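Local coordinates for histidine acid phosphatase (Bifidobacterium longum subsp. infantis, PDB 6RXG), which probably removes phosphate groups from inositol hexakisphosphate (phytate) and from 2,3-bisphosphoglycerate, as a bacterial member of the MINPP1 subfamily of histidine acid phosphatases, at residues 17-22 with 318-323. The protein carries 1 engineered substitution. Sequence-based numbering, arbitrary orientation.
Sequences KQPYVA and IAADMH
Lys17 lays the apolar part of its side chain across the C-terminal end of helix 305-321, over Ile318 and Asp321. Its CB faces the Asp321 carboxylate, 3.8 Å from OD1. CG meets two unlike neighbours on its helix-facing side: Ile318 CD1 at 3.7 Å and Asp321 OD2 at 3.9 Å. A bend at the second torsion (chi2 61°) makes the chain cross the end of the isoleucine at a slant, CE coming to 4.2 Å from Ile318 CD1. Past that point the amine leads away from the helix; NZ ends 7.0 Å from Asp321 OD2, too far for a salt bridge, and close to Arg52. The side chain also lies about 4 Å from a bound phosphate ion, probably from the crystallisation liquor. Lysine suits this course because its methylenes can cover a buried isoleucine while its amine leads away.

The closest polar approach belongs to the Lys17 backbone. Its O lies 2.5 Å from Asp321 OD1, a separation suggesting that the acid holds a proton and gives it to the carbonyl. With CG anti to its own carbonyl carbon (chi1 -73°), Asp321 sends its carboxylate off the last turn of the helix to meet this oxygen. Pro19, a compact ring with no N-H to satisfy, closes the other flank, its CG 4.4 Å from the methyl CB of Ala320. An alanine in place of Asp321 would probably leave the Lys17 carbonyl without this close oxygen partner and open a gap beneath the lysine methylenes.

Thr105 OG1 hydrogen-bonds the backbone O of Asp321, and Pro19 also touches Gln107 of helix 106-122. The contact packs the loop before helix 25-29 on the end of helix 305-321, and its buried carboxyl group is likely to have a raised pKa.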
loop_
_atom_site.group_PDB
_atom_site.type_symbol
_atom_site.label_atom_id
_atom_site.label_comp_id
_atom_site.label_asym_id
_atom_site.label_seq_id
_atom_site.Cartn_x
_atom_site.Cartn_y
_atom_site.Cartn_z
ATOM N N LYS A 17 -3.307 -5.374 4.466
ATOM C CA LYS A 17 -3.183 -6.545 3.603
ATOM C C LYS A 17 -4.510 -6.900 2.947
ATOM O O LYS A 17 -4.589 -7.891 2.221
ATOM C CB LYS A 17 -2.640 -7.752 4.388
ATOM C CG LYS A 17 -1.132 -7.812 4.439
ATOM C CD LYS A 17 -0.543 -6.601 5.128
ATOM C CE LYS A 17 0.976 -6.696 5.153
ATOM N NZ LYS A 17 1.536 -5.567 5.964
ATOM N N GLN A 18 -5.552 -6.108 3.192
ATOM C CA GLN A 18 -6.842 -6.282 2.542
ATOM C C GLN A 18 -6.670 -6.517 1.038
ATOM O O GLN A 18 -6.129 -5.642 0.339
ATOM C CB GLN A 18 -7.704 -5.042 2.771
ATOM C CG GLN A 18 -8.992 -5.029 1.957
ATOM C CD GLN A 18 -9.931 -6.163 2.329
ATOM O OE1 GLN A 18 -10.270 -6.346 3.504
ATOM N NE2 GLN A 18 -10.339 -6.940 1.338
ATOM N N PRO A 19 -7.148 -7.635 0.498
ATOM C CA PRO A 19 -7.126 -7.798 -0.959
ATOM C C PRO A 19 -7.987 -6.750 -1.641
ATOM O O PRO A 19 -9.062 -6.385 -1.156
ATOM C CB PRO A 19 -7.686 -9.211 -1.172
ATOM C CG PRO A 19 -7.378 -9.949 0.076
ATOM C CD PRO A 19 -7.482 -8.902 1.187
ATOM N N TYR A 20 -7.503 -6.259 -2.772
ATOM C CA TYR A 20 -8.243 -5.235 -3.513
ATOM C C TYR A 20 -9.637 -5.725 -3.867
ATOM O O TYR A 20 -9.826 -6.879 -4.257
ATOM C CB TYR A 20 -7.490 -4.882 -4.784
ATOM C CG TYR A 20 -7.983 -3.659 -5.513
ATOM C CD1 TYR A 20 -7.709 -2.382 -5.037
ATOM C CD2 TYR A 20 -8.712 -3.767 -6.686
ATOM C CE1 TYR A 20 -8.142 -1.264 -5.699
ATOM C CE2 TYR A 20 -9.155 -2.636 -7.352
ATOM C CZ TYR A 20 -8.866 -1.389 -6.846
ATOM O OH TYR A 20 -9.300 -0.238 -7.507
ATOM N N VAL A 21 -10.617 -4.833 -3.738
ATOM C CA VAL A 21 -11.997 -5.127 -4.086
ATOM C C VAL A 21 -12.303 -4.405 -5.396
ATOM O O VAL A 21 -12.473 -3.175 -5.435
ATOM C CB VAL A 21 -12.960 -4.716 -2.966
ATOM C CG1 VAL A 21 -14.382 -5.012 -3.366
ATOM C CG2 VAL A 21 -12.587 -5.455 -1.674
ATOM N N ALA A 22 -12.385 -5.167 -6.472
ATOM C CA ALA A 22 -12.607 -4.563 -7.766
ATOM C C ALA A 22 -14.015 -3.980 -7.837
ATOM O O ALA A 22 -14.940 -4.498 -7.199
ATOM C CB ALA A 22 -12.405 -5.593 -8.871
ATOM N N ILE A 318 -1.654 -12.141 5.638
ATOM C CA ILE A 318 -0.914 -12.475 4.431
ATOM C C ILE A 318 -1.454 -13.758 3.805
ATOM O O ILE A 318 -1.405 -13.926 2.574
ATOM C CB ILE A 318 0.590 -12.570 4.744
ATOM C CG1 ILE A 318 1.396 -12.015 3.588
ATOM C CG2 ILE A 318 0.995 -13.991 4.973
ATOM C CD1 ILE A 318 1.273 -10.487 3.455
ATOM N N ALA A 319 -1.982 -14.684 4.613
ATOM C CA ALA A 319 -2.563 -15.880 4.012
ATOM C C ALA A 319 -3.687 -15.501 3.058
ATOM O O ALA A 319 -3.873 -16.148 2.024
ATOM C CB ALA A 319 -3.057 -16.861 5.086
ATOM N N ALA A 320 -4.420 -14.431 3.366
ATOM C CA ALA A 320 -5.467 -13.984 2.456
ATOM C C ALA A 320 -4.870 -13.498 1.137
ATOM O O ALA A 320 -5.412 -13.783 0.063
ATOM C CB ALA A 320 -6.303 -12.885 3.119
ATOM N N ASP A 321 -3.743 -12.782 1.202
ATOM C CA ASP A 321 -3.034 -12.349 -0.002
ATOM C C ASP A 321 -2.514 -13.531 -0.826
ATOM O O ASP A 321 -2.373 -13.411 -2.049
ATOM C CB ASP A 321 -1.857 -11.447 0.380
ATOM C CG ASP A 321 -2.283 -10.067 0.840
ATOM O OD1 ASP A 321 -3.427 -9.909 1.325
ATOM O OD2 ASP A 321 -1.454 -9.132 0.735
ATOM N N MET A 322 -2.208 -14.662 -0.174
ATOM C CA MET A 322 -1.661 -15.851 -0.821
ATOM C C MET A 322 -2.747 -16.860 -1.162
ATOM O O MET A 322 -2.484 -18.067 -1.266
ATOM C CB MET A 322 -0.592 -16.488 0.076
ATOM C CG MET A 322 0.529 -15.538 0.406
ATOM S SD MET A 322 1.878 -16.370 1.274
ATOM C CE MET A 322 2.594 -17.343 -0.057
ATOM N N HIS A 323 -3.970 -16.383 -1.348
ATOM C CA HIS A 323 -5.082 -17.283 -1.620
ATOM C C HIS A 323 -4.790 -18.204 -2.802
ATOM O O HIS A 323 -5.030 -19.421 -2.732
ATOM C CB HIS A 323 -6.343 -16.471 -1.880
ATOM C CG HIS A 323 -7.543 -17.313 -2.134
ATOM N ND1 HIS A 323 -8.204 -17.990 -1.131
ATOM C CD2 HIS A 323 -8.186 -17.612 -3.284
ATOM C CE1 HIS A 323 -9.218 -18.654 -1.653
ATOM N NE2 HIS A 323 -9.228 -18.443 -2.957
#